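Local structure of tonb-dependent siderophore receptor (Acinetobacter baumannii, 5FP1) at residues N366-K371 / R405-P410; L386-C391 / P401-L406; Y299-P304 / R319-I324. The protein probably carries out the first step of iron uptake, binding iron-loaded siderophores at the outer membrane and passing them across it. All coordinates share one frame; numbering follows the deposited sequence.

In the fold
All three contacts belong to the beta-barrel of this TonB-dependent receptor, on the same side of the chain's centre. Contact 3 pairs strands 284-304 and 315-341; the next strand, 346-368, pairs with 405-428 in contact 1, and contact 2 ties the loop between those two strands to the residues leading into strand 405-428. Contacts 1 and 2 share Arg405 and Leu406, and their centres lie about 12 Å apart; the centre of contact 3 is about 13 Å from that of contact 1 and about 14 Å from that of contact 2. Leu320 and Leu406 connect them: Leu406 CD2 is 4.0 Å from Leu320 CD1. One detergent molecule touches Pro410 and Ile324, whereas a phosphate lies beside Arg319.

Contact 1 (N366-K371 / R405-P410); sequences NIIDAK and RLQARP. With C8E ((hydroxyethyloxy)tri(ethyloxy)octane), chain D.
Asn366, Ile367 and Ile368 run antiparallel to Gln407, Leu406 and Arg405, the two short strand axes 4.8 Å apart, as neighbouring strands of the TonB-dependent receptor beta-barrel. Asn366 with Gln407 and Ile368 with Arg405 are hydrogen-bonded pairs, each joined by two backbone bonds; between them Ile367 and Leu406 form a non-hydrogen-bonded pair. Here Ile367 CG1 meets Leu406 CD2 at 4.1 Å, the two side chains lying alongside and pointing the same way, and both also rest on Leu320 of strand 315-341, whose side chain points back at them. These branched apolar residues suit a face that meets another apolar side chain head-on.

The other face is mixed. Ile368 lies under the Arg405 guanidinium, whose NH2 is 3.3 Å from Ile368 CD1, so a flat cationic group covers a methyl while its edge stays available for polar partners. A bend at chi3 (55°) turns that group across the isoleucine, and Arg405 NH1 donates in its own plane to Gln407 OE1 at 2.9 Å, which fixes how the guanidinium is turned. Farther along, Arg409 makes a salt bridge to Asp411 through NE. At the far end Pro410 N is 3.7 Å from C5 of a bound detergent. Arg409 NH1 reaches Asn366 OD1 at 3.0 Å, with OD1 in the guanidinium plane but the donor 58° out of the amide plane, above the carbonyl.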
loop_
_atom_site.group_PDB
_atom_site.type_symbol
_atom_site.label_atom_id
_atom_site.label_comp_id
_atom_site.label_asym_id
_atom_site.label_seq_id
_atom_site.Cartn_x
_atom_site.Cartn_y
_atom_site.Cartn_z
ATOM N N ASN A 366 26.698 9.873 0.589
ATOM C CA ASN A 366 27.371 11.108 0.997
ATOM C C ASN A 366 27.442 12.040 -0.208
ATOM O O ASN A 366 27.561 11.586 -1.358
ATOM C CB ASN A 366 28.785 10.838 1.497
ATOM C CG ASN A 366 28.813 10.214 2.880
ATOM O OD1 ASN A 366 27.935 10.439 3.704
ATOM N ND2 ASN A 366 29.853 9.448 3.141
ATOM N N ILE A 367 27.373 13.335 0.073
ATOM C CA ILE A 367 27.572 14.382 -0.916
ATOM C C ILE A 367 28.921 15.048 -0.609
ATOM O O ILE A 367 29.178 15.397 0.533
ATOM C CB ILE A 367 26.476 15.448 -0.806
ATOM C CG1 ILE A 367 25.123 14.785 -0.485
ATOM C CG2 ILE A 367 26.400 16.224 -2.093
ATOM C CD1 ILE A 367 24.187 15.682 0.322
ATOM N N ILE A 368 29.761 15.200 -1.630
ATOM C CA ILE A 368 31.128 15.698 -1.443
ATOM C C ILE A 368 31.334 16.863 -2.398
ATOM O O ILE A 368 31.099 16.729 -3.594
ATOM C CB ILE A 368 32.166 14.601 -1.709
ATOM C CG1 ILE A 368 31.845 13.356 -0.860
ATOM C CG2 ILE A 368 33.580 15.112 -1.412
ATOM C CD1 ILE A 368 32.761 12.188 -1.084
ATOM N N ASP A 369 31.682 18.024 -1.867
ATOM C CA ASP A 369 31.893 19.167 -2.748
ATOM C C ASP A 369 33.366 19.260 -3.198
ATOM O O ASP A 369 34.187 18.413 -2.845
ATOM C CB ASP A 369 31.434 20.475 -2.086
ATOM C CG ASP A 369 32.368 20.939 -0.978
ATOM O OD1 ASP A 369 33.455 20.344 -0.806
ATOM O OD2 ASP A 369 31.989 21.893 -0.271
ATOM N N ALA A 370 33.684 20.300 -3.967
ATOM C CA ALA A 370 34.983 20.378 -4.643
ATOM C C ALA A 370 36.120 20.573 -3.629
ATOM O O ALA A 370 37.257 20.229 -3.910
ATOM C CB ALA A 370 34.978 21.484 -5.694
ATOM N N LYS A 371 35.813 21.088 -2.442
ATOM C CA LYS A 371 36.824 21.229 -1.401
ATOM C C LYS A 371 36.903 20.033 -0.461
ATOM O O LYS A 371 37.682 20.033 0.487
ATOM C CB LYS A 371 36.561 22.488 -0.591
ATOM C CG LYS A 371 36.617 23.737 -1.439
ATOM C CD LYS A 371 36.832 24.982 -0.599
ATOM C CE LYS A 371 37.112 26.175 -1.501
ATOM N NZ LYS A 371 37.531 27.377 -0.731
ATOM N N ARG A 405 29.543 15.597 -5.962
ATOM C CA ARG A 405 29.671 14.163 -6.215
ATOM C C ARG A 405 28.909 13.400 -5.144
ATOM O O ARG A 405 28.912 13.775 -3.968
ATOM C CB ARG A 405 31.165 13.778 -6.129
ATOM C CG ARG A 405 31.509 12.341 -6.459
ATOM C CD ARG A 405 33.013 12.191 -6.711
ATOM N NE ARG A 405 33.828 12.686 -5.599
ATOM C CZ ARG A 405 34.146 11.962 -4.527
ATOM N NH1 ARG A 405 33.711 10.708 -4.402
ATOM N NH2 ARG A 405 34.888 12.492 -3.563
ATOM N N LEU A 406 28.285 12.309 -5.550
ATOM C CA LEU A 406 27.629 11.386 -4.626
ATOM C C LEU A 406 28.514 10.191 -4.407
ATOM O O LEU A 406 29.099 9.663 -5.364
ATOM C CB LEU A 406 26.294 10.923 -5.210
ATOM C CG LEU A 406 25.255 12.036 -5.335
ATOM C CD1 LEU A 406 24.001 11.536 -5.983
ATOM C CD2 LEU A 406 24.918 12.691 -4.013
ATOM N N GLN A 407 28.619 9.735 -3.165
ATOM C CA GLN A 407 29.368 8.527 -2.908
ATOM C C GLN A 407 28.604 7.591 -1.995
ATOM O O GLN A 407 28.163 7.984 -0.925
ATOM C CB GLN A 407 30.699 8.879 -2.249
ATOM C CG GLN A 407 31.571 7.692 -1.914
ATOM C CD GLN A 407 33.022 8.093 -1.737
ATOM O OE1 GLN A 407 33.731 8.345 -2.709
ATOM N NE2 GLN A 407 33.462 8.172 -0.494
ATOM N N ALA A 408 28.500 6.342 -2.401
ATOM C CA ALA A 408 27.731 5.366 -1.630
ATOM C C ALA A 408 28.425 5.122 -0.297
ATOM O O ALA A 408 29.654 5.117 -0.223
ATOM C CB ALA A 408 27.594 4.069 -2.416
ATOM N N ARG A 409 27.640 4.927 0.751
ATOM C CA ARG A 409 28.125 4.761 2.116
ATOM C C ARG A 409 27.262 3.660 2.776
ATOM O O ARG A 409 26.053 3.805 2.817
ATOM C CB ARG A 409 27.918 6.065 2.893
ATOM C CG ARG A 409 28.321 6.045 4.365
ATOM C CD ARG A 409 27.592 7.110 5.196
ATOM N NE ARG A 409 26.163 6.819 5.184
ATOM C CZ ARG A 409 25.231 7.531 4.560
ATOM N NH1 ARG A 409 25.528 8.679 3.953
ATOM N NH2 ARG A 409 23.985 7.096 4.567
ATOM N N PRO A 410 27.880 2.595 3.323
ATOM C CA PRO A 410 27.104 1.541 3.993
ATOM C C PRO A 410 26.715 1.974 5.395
ATOM O O PRO A 410 27.461 2.704 6.025
ATOM C CB PRO A 410 28.078 0.351 4.020
ATOM C CG PRO A 410 29.433 1.006 4.120
ATOM C CD PRO A 410 29.331 2.316 3.351
HETATM C C1 C8E D . 22.999 -2.429 -0.863
HETATM C C2 C8E D . 23.404 -1.415 0.187
HETATM C C3 C8E D . 24.874 -1.066 -0.018
HETATM C C4 C8E D . 25.100 0.431 0.008
HETATM C C5 C8E D . 26.515 0.789 0.435
HETATM C C6 C8E D . 27.582 0.157 -0.441
HETATM C C7 C8E D . 28.949 0.612 0.041
HETATM C C8 C8E D . 29.873 0.983 -1.106
HETATM O O9 C8E D . 31.118 1.410 -0.546
HETATM O O HOH W 1 32.002 9.240 1.123
#

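Contact 2 (L386-C391 / P401-L406); sequences LSTNWC and PFVDRL
Trp390 and Asp404 make the central hydrogen bond within a long loop of the TonB-dependent receptor beta-barrel, between strands 346-368 and 405-428, that folds back on itself and is probably extracellular, as the long loops of this family are. The indole NE1 donates to Asp404 OD2 at 2.7 Å, with the oxygen near the ring plane and met almost along its C-O axis. Tryptophan can bury its large ring and still offer one N-H, which the carboxylate satisfies. A second bond runs from Asn389 ND2 to the backbone Pro401 O, 2.9 Å long. Asn389 closes a type I beta turn from Leu386 with left-handed backbone angles (phi 70°, psi 26°), which asparagine tolerates well, and ND2 faces Pro401.

Two waters add to these bonds. One donates to both Thr388 O and Asp404 OD2 and accepts from Val403 N, so that OD2 is gripped by an indole and a water. The other bridges Thr388 OG1 and Asp404 OD1.

In the apolar contacts, Thr388 CG2 packs against Val403 CG2 at 3.7 Å, and Trp390 CZ2 comes to 4.2 Å from Phe402 CE1 at the edge of the phenylalanine ring.

Trp259 meets both aromatic rings edge-to-face. The Cys383-Cys391 disulfide links two points of the loop on either side of the turn, Trp390 is bonded through its backbone to His318 of strand 315-341, and its ring packs on Ile367 of strand 346-368.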
loop_
_atom_site.group_PDB
_atom_site.type_symbol
_atom_site.label_atom_id
_atom_site.label_comp_id
_atom_site.label_asym_id
_atom_site.label_seq_id
_atom_site.Cartn_x
_atom_site.Cartn_y
_atom_site.Cartn_z
ATOM N N LEU A 386 24.546 30.446 -4.368
ATOM C CA LEU A 386 23.844 29.641 -5.358
ATOM C C LEU A 386 24.749 29.156 -6.491
ATOM O O LEU A 386 24.276 28.602 -7.481
ATOM C CB LEU A 386 22.636 30.399 -5.908
ATOM C CG LEU A 386 21.331 30.139 -5.137
ATOM C CD1 LEU A 386 21.484 30.420 -3.671
ATOM C CD2 LEU A 386 20.158 30.922 -5.708
ATOM N N SER A 387 26.055 29.349 -6.362
ATOM C CA SER A 387 26.940 29.018 -7.477
ATOM C C SER A 387 26.977 27.527 -7.805
ATOM O O SER A 387 27.337 27.151 -8.914
ATOM C CB SER A 387 28.358 29.531 -7.222
ATOM O OG SER A 387 28.910 28.933 -6.077
ATOM N N THR A 388 26.599 26.667 -6.866
ATOM C CA THR A 388 26.519 25.237 -7.175
ATOM C C THR A 388 25.057 24.718 -7.150
ATOM O O THR A 388 24.814 23.511 -7.079
ATOM C CB THR A 388 27.441 24.432 -6.245
ATOM O OG1 THR A 388 27.147 24.741 -4.883
ATOM C CG2 THR A 388 28.938 24.789 -6.530
ATOM N N ASN A 389 24.107 25.656 -7.229
ATOM C CA ASN A 389 22.710 25.373 -7.532
ATOM C C ASN A 389 21.917 24.625 -6.436
ATOM O O ASN A 389 20.899 23.997 -6.756
ATOM C CB ASN A 389 22.589 24.621 -8.855
ATOM C CG ASN A 389 23.387 25.275 -9.979
ATOM O OD1 ASN A 389 23.282 26.463 -10.165
ATOM N ND2 ASN A 389 24.154 24.486 -10.742
ATOM N N TRP A 390 22.345 24.774 -5.181
ATOM C CA TRP A 390 21.737 24.093 -4.049
ATOM C C TRP A 390 20.362 24.603 -3.658
ATOM O O TRP A 390 19.664 23.911 -2.921
ATOM C CB TRP A 390 22.686 24.040 -2.816
ATOM C CG TRP A 390 23.555 22.858 -2.909
ATOM C CD1 TRP A 390 24.783 22.782 -3.536
ATOM C CD2 TRP A 390 23.222 21.529 -2.522
ATOM N NE1 TRP A 390 25.242 21.496 -3.508
ATOM C CE2 TRP A 390 24.298 20.702 -2.906
ATOM C CE3 TRP A 390 22.125 20.956 -1.864
ATOM C CZ2 TRP A 390 24.307 19.347 -2.660
ATOM C CZ3 TRP A 390 22.146 19.598 -1.601
ATOM C CH2 TRP A 390 23.216 18.807 -2.009
ATOM N N CYS A 391 20.006 25.821 -4.076
ATOM C CA CYS A 391 18.676 26.347 -3.897
ATOM C C CYS A 391 18.114 26.782 -5.227
ATOM O O CYS A 391 18.859 27.158 -6.136
ATOM C CB CYS A 391 18.659 27.552 -2.956
ATOM S SG CYS A 391 19.340 27.210 -1.331
ATOM N N PRO A 401 22.544 22.199 -13.381
ATOM C CA PRO A 401 23.459 21.082 -13.158
ATOM C C PRO A 401 23.756 20.765 -11.691
ATOM O O PRO A 401 23.739 21.629 -10.817
ATOM C CB PRO A 401 24.766 21.509 -13.892
ATOM C CG PRO A 401 24.361 22.603 -14.827
ATOM C CD PRO A 401 23.136 23.259 -14.240
ATOM N N PHE A 402 24.039 19.502 -11.433
ATOM C CA PHE A 402 24.535 19.079 -10.143
ATOM C C PHE A 402 26.031 18.927 -10.304
ATOM O O PHE A 402 26.468 18.132 -11.121
ATOM C CB PHE A 402 23.884 17.736 -9.744
ATOM C CG PHE A 402 24.468 17.099 -8.514
ATOM C CD1 PHE A 402 24.366 17.722 -7.273
ATOM C CD2 PHE A 402 25.103 15.858 -8.585
ATOM C CE1 PHE A 402 24.894 17.128 -6.135
ATOM C CE2 PHE A 402 25.640 15.261 -7.451
ATOM C CZ PHE A 402 25.534 15.896 -6.218
ATOM N N VAL A 403 26.818 19.688 -9.554
ATOM C CA VAL A 403 28.259 19.674 -9.791
ATOM C C VAL A 403 29.074 19.103 -8.659
ATOM O O VAL A 403 30.284 19.019 -8.767
ATOM C CB VAL A 403 28.825 21.065 -10.145
ATOM C CG1 VAL A 403 28.100 21.633 -11.371
ATOM C CG2 VAL A 403 28.734 21.999 -8.960
ATOM N N ASP A 404 28.421 18.674 -7.585
ATOM C CA ASP A 404 29.113 17.947 -6.533
ATOM C C ASP A 404 29.145 16.450 -6.892
ATOM O O ASP A 404 28.805 16.094 -7.986
ATOM C CB ASP A 404 28.436 18.209 -5.197
ATOM C CG ASP A 404 28.343 19.698 -4.878
ATOM O OD1 ASP A 404 29.394 20.328 -4.677
ATOM O OD2 ASP A 404 27.221 20.236 -4.814
ATOM N N ARG A 405 29.543 15.597 -5.962
ATOM C CA ARG A 405 29.671 14.163 -6.215
ATOM C C ARG A 405 28.909 13.400 -5.144
ATOM O O ARG A 405 28.912 13.775 -3.968
ATOM C CB ARG A 405 31.165 13.778 -6.129
ATOM C CG ARG A 405 31.509 12.341 -6.459
ATOM C CD ARG A 405 33.013 12.191 -6.711
ATOM N NE ARG A 405 33.828 12.686 -5.599
ATOM C CZ ARG A 405 34.146 11.962 -4.527
ATOM N NH1 ARG A 405 33.711 10.708 -4.402
ATOM N NH2 ARG A 405 34.888 12.492 -3.563
ATOM N N LEU A 406 28.285 12.309 -5.550
ATOM C CA LEU A 406 27.629 11.386 -4.626
ATOM C C LEU A 406 28.514 10.191 -4.407
ATOM O O LEU A 406 29.099 9.663 -5.364
ATOM C CB LEU A 406 26.294 10.923 -5.210
ATOM C CG LEU A 406 25.255 12.036 -5.335
ATOM C CD1 LEU A 406 24.001 11.536 -5.983
ATOM C CD2 LEU A 406 24.918 12.691 -4.013
HETATM O O HOH W 2 25.906 20.968 -7.220
HETATM O O HOH W 3 28.573 22.856 -3.476
#

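Contact 3 (Y299-P304 / R319-I324); sequences YVWTNP and RLNSAI. With C8E ((hydroxyethyloxy)tri(ethyloxy)octane), chain D; PO4 (phosphate ion), chain B.
Asn321 covers one face of the Trp301 indole in a hairpin of the TonB-dependent receptor beta-barrel, its CB in a CH-pi contact 3.9 Å from the centroid of the five-membered ring, while Tyr299 CD1 lies at the edge of the indole. The Tyr299 ring in turn has the backbone Ala323 N over one face, 3.5 Å above its plane, and Ala323 CB is 3.4 Å from Tyr299 CZ; a residue as small as alanine suits a place that close under a ring. Both aromatics have CG between the backbone N and the carbonyl carbon (chi1 69° for Tyr299), which lays them across the neighbouring strand.

Tyr299, Trp301 and Asn303 form antiparallel hydrogen-bonded pairs with Ala323, Asn321 and Arg319. Trp301 also touches Asn81, in the plug, and Tyr299 OH is hydrogen-bonded to Trp501 NE1, consistent with this aromatic face turning inward. On the opposite face Val300 CG1 packs on Leu320 CD1 at 3.6 Å, and Val300 also touches Leu406 of strand 405-428.

Arg319 bends at chi2 (66°), and its NE donates to Leu320 O at 2.9 Å. Its NH1 forms a salt bridge with Asp306 and a weak hydrogen bond, 2.9 Å long, to O2 of a phosphate ion, probably from the crystallisation liquor.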
loop_
_atom_site.group_PDB
_atom_site.type_symbol
_atom_site.label_atom_id
_atom_site.label_comp_id
_atom_site.label_asym_id
_atom_site.label_seq_id
_atom_site.Cartn_x
_atom_site.Cartn_y
_atom_site.Cartn_z
ATOM N N TYR A 299 17.989 5.416 -4.471
ATOM C CA TYR A 299 17.352 6.682 -4.706
ATOM C C TYR A 299 18.003 7.888 -4.048
ATOM O O TYR A 299 18.660 7.792 -2.991
ATOM C CB TYR A 299 15.869 6.636 -4.322
ATOM C CG TYR A 299 15.578 6.524 -2.848
ATOM C CD1 TYR A 299 15.699 7.619 -1.998
ATOM C CD2 TYR A 299 15.137 5.327 -2.305
ATOM C CE1 TYR A 299 15.399 7.523 -0.648
ATOM C CE2 TYR A 299 14.857 5.217 -0.948
ATOM C CZ TYR A 299 14.988 6.314 -0.122
ATOM O OH TYR A 299 14.726 6.168 1.230
ATOM N N VAL A 300 17.797 9.014 -4.711
ATOM C CA VAL A 300 18.089 10.359 -4.210
ATOM C C VAL A 300 16.924 11.248 -4.617
ATOM O O VAL A 300 16.589 11.336 -5.808
ATOM C CB VAL A 300 19.378 10.947 -4.845
ATOM C CG1 VAL A 300 19.498 12.432 -4.517
ATOM C CG2 VAL A 300 20.595 10.194 -4.344
ATOM N N TRP A 301 16.260 11.871 -3.660
ATOM C CA TRP A 301 15.155 12.770 -3.978
ATOM C C TRP A 301 15.165 13.991 -3.060
ATOM O O TRP A 301 15.890 14.028 -2.039
ATOM C CB TRP A 301 13.778 12.061 -3.990
ATOM C CG TRP A 301 13.374 11.568 -2.712
ATOM C CD1 TRP A 301 13.688 10.342 -2.163
ATOM C CD2 TRP A 301 12.600 12.266 -1.715
ATOM N NE1 TRP A 301 13.173 10.258 -0.895
ATOM C CE2 TRP A 301 12.493 11.415 -0.600
ATOM C CE3 TRP A 301 12.007 13.534 -1.656
ATOM C CZ2 TRP A 301 11.799 11.785 0.566
ATOM C CZ3 TRP A 301 11.314 13.893 -0.511
ATOM C CH2 TRP A 301 11.232 13.034 0.589
ATOM N N THR A 302 14.377 14.989 -3.442
ATOM C CA THR A 302 14.440 16.296 -2.814
ATOM C C THR A 302 13.289 16.579 -1.886
ATOM O O THR A 302 12.119 16.544 -2.292
ATOM C CB THR A 302 14.485 17.416 -3.875
ATOM O OG1 THR A 302 15.666 17.267 -4.660
ATOM C CG2 THR A 302 14.478 18.767 -3.207
ATOM N N ASN A 303 13.632 16.908 -0.645
ATOM C CA ASN A 303 12.696 17.520 0.300
ATOM C C ASN A 303 12.725 19.049 0.044
ATOM O O ASN A 303 13.791 19.671 0.126
ATOM C CB ASN A 303 13.124 17.141 1.724
ATOM C CG ASN A 303 12.397 17.914 2.838
ATOM O OD1 ASN A 303 11.828 18.998 2.644
ATOM N ND2 ASN A 303 12.500 17.376 4.040
ATOM N N PRO A 304 11.572 19.646 -0.309
ATOM C CA PRO A 304 11.559 21.086 -0.648
ATOM C C PRO A 304 11.713 21.975 0.612
ATOM O O PRO A 304 10.756 22.225 1.351
ATOM C CB PRO A 304 10.192 21.264 -1.308
ATOM C CG PRO A 304 9.326 20.287 -0.561
ATOM C CD PRO A 304 10.216 19.071 -0.369
ATOM N N ARG A 319 17.089 19.910 -0.169
ATOM C CA ARG A 319 17.480 18.934 0.842
ATOM C C ARG A 319 17.505 17.547 0.236
ATOM O O ARG A 319 16.573 17.156 -0.442
ATOM C CB ARG A 319 16.507 18.959 2.029
ATOM C CG ARG A 319 16.572 17.743 2.940
ATOM C CD ARG A 319 17.887 17.565 3.710
ATOM N NE ARG A 319 17.929 16.187 4.197
ATOM C CZ ARG A 319 17.458 15.745 5.361
ATOM N NH1 ARG A 319 16.991 16.570 6.272
ATOM N NH2 ARG A 319 17.501 14.455 5.621
ATOM N N LEU A 320 18.598 16.822 0.456
ATOM C CA LEU A 320 18.771 15.481 -0.125
ATOM C C LEU A 320 18.314 14.395 0.857
ATOM O O LEU A 320 18.679 14.432 2.035
ATOM C CB LEU A 320 20.246 15.234 -0.507
ATOM C CG LEU A 320 20.569 13.880 -1.162
ATOM C CD1 LEU A 320 21.675 14.067 -2.217
ATOM C CD2 LEU A 320 20.974 12.843 -0.147
ATOM N N ASN A 321 17.521 13.468 0.340
ATOM C CA ASN A 321 17.132 12.224 0.991
ATOM C C ASN A 321 17.592 11.091 0.085
ATOM O O ASN A 321 17.499 11.186 -1.143
ATOM C CB ASN A 321 15.623 12.120 1.187
ATOM C CG ASN A 321 15.095 13.091 2.269
ATOM O OD1 ASN A 321 15.740 13.339 3.268
ATOM N ND2 ASN A 321 13.951 13.605 2.056
ATOM N N SER A 322 18.140 10.040 0.677
ATOM C CA SER A 322 18.663 8.938 -0.096
ATOM C C SER A 322 18.620 7.643 0.690
ATOM O O SER A 322 18.529 7.642 1.931
ATOM C CB SER A 322 20.103 9.196 -0.532
ATOM O OG SER A 322 21.004 9.004 0.543
ATOM N N ALA A 323 18.675 6.547 -0.058
ATOM C CA ALA A 323 18.931 5.214 0.491
ATOM C C ALA A 323 19.360 4.271 -0.629
ATOM O O ALA A 323 19.034 4.483 -1.795
ATOM C CB ALA A 323 17.692 4.657 1.178
ATOM N N ILE A 324 20.064 3.215 -0.247
ATOM C CA ILE A 324 20.420 2.133 -1.141
ATOM C C ILE A 324 20.147 0.862 -0.372
ATOM O O ILE A 324 20.779 0.615 0.663
ATOM C CB ILE A 324 21.925 2.136 -1.500
ATOM C CG1 ILE A 324 22.403 3.519 -1.961
ATOM C CG2 ILE A 324 22.207 1.061 -2.561
ATOM C CD1 ILE A 324 23.928 3.668 -1.950
HETATM C C1 C8E D . 22.999 -2.429 -0.863
HETATM C C2 C8E D . 23.404 -1.415 0.187
HETATM C C3 C8E D . 24.874 -1.066 -0.018
HETATM C C4 C8E D . 25.100 0.431 0.008
HETATM C C5 C8E D . 26.515 0.789 0.435
HETATM C C6 C8E D . 27.582 0.157 -0.441
HETATM C C7 C8E D . 28.949 0.612 0.041
HETATM C C8 C8E D . 29.873 0.983 -1.106
HETATM O O9 C8E D . 31.118 1.410 -0.546
HETATM P P PO4 B . 14.723 16.604 9.031
HETATM O O1 PO4 B . 15.064 18.078 9.095
HETATM O O2 PO4 B . 14.423 16.267 7.587
HETATM O O3 PO4 B . 13.504 16.294 9.900
HETATM O O4 PO4 B . 15.909 15.784 9.511
HETATM O O HOH W 4 15.705 8.416 2.870
#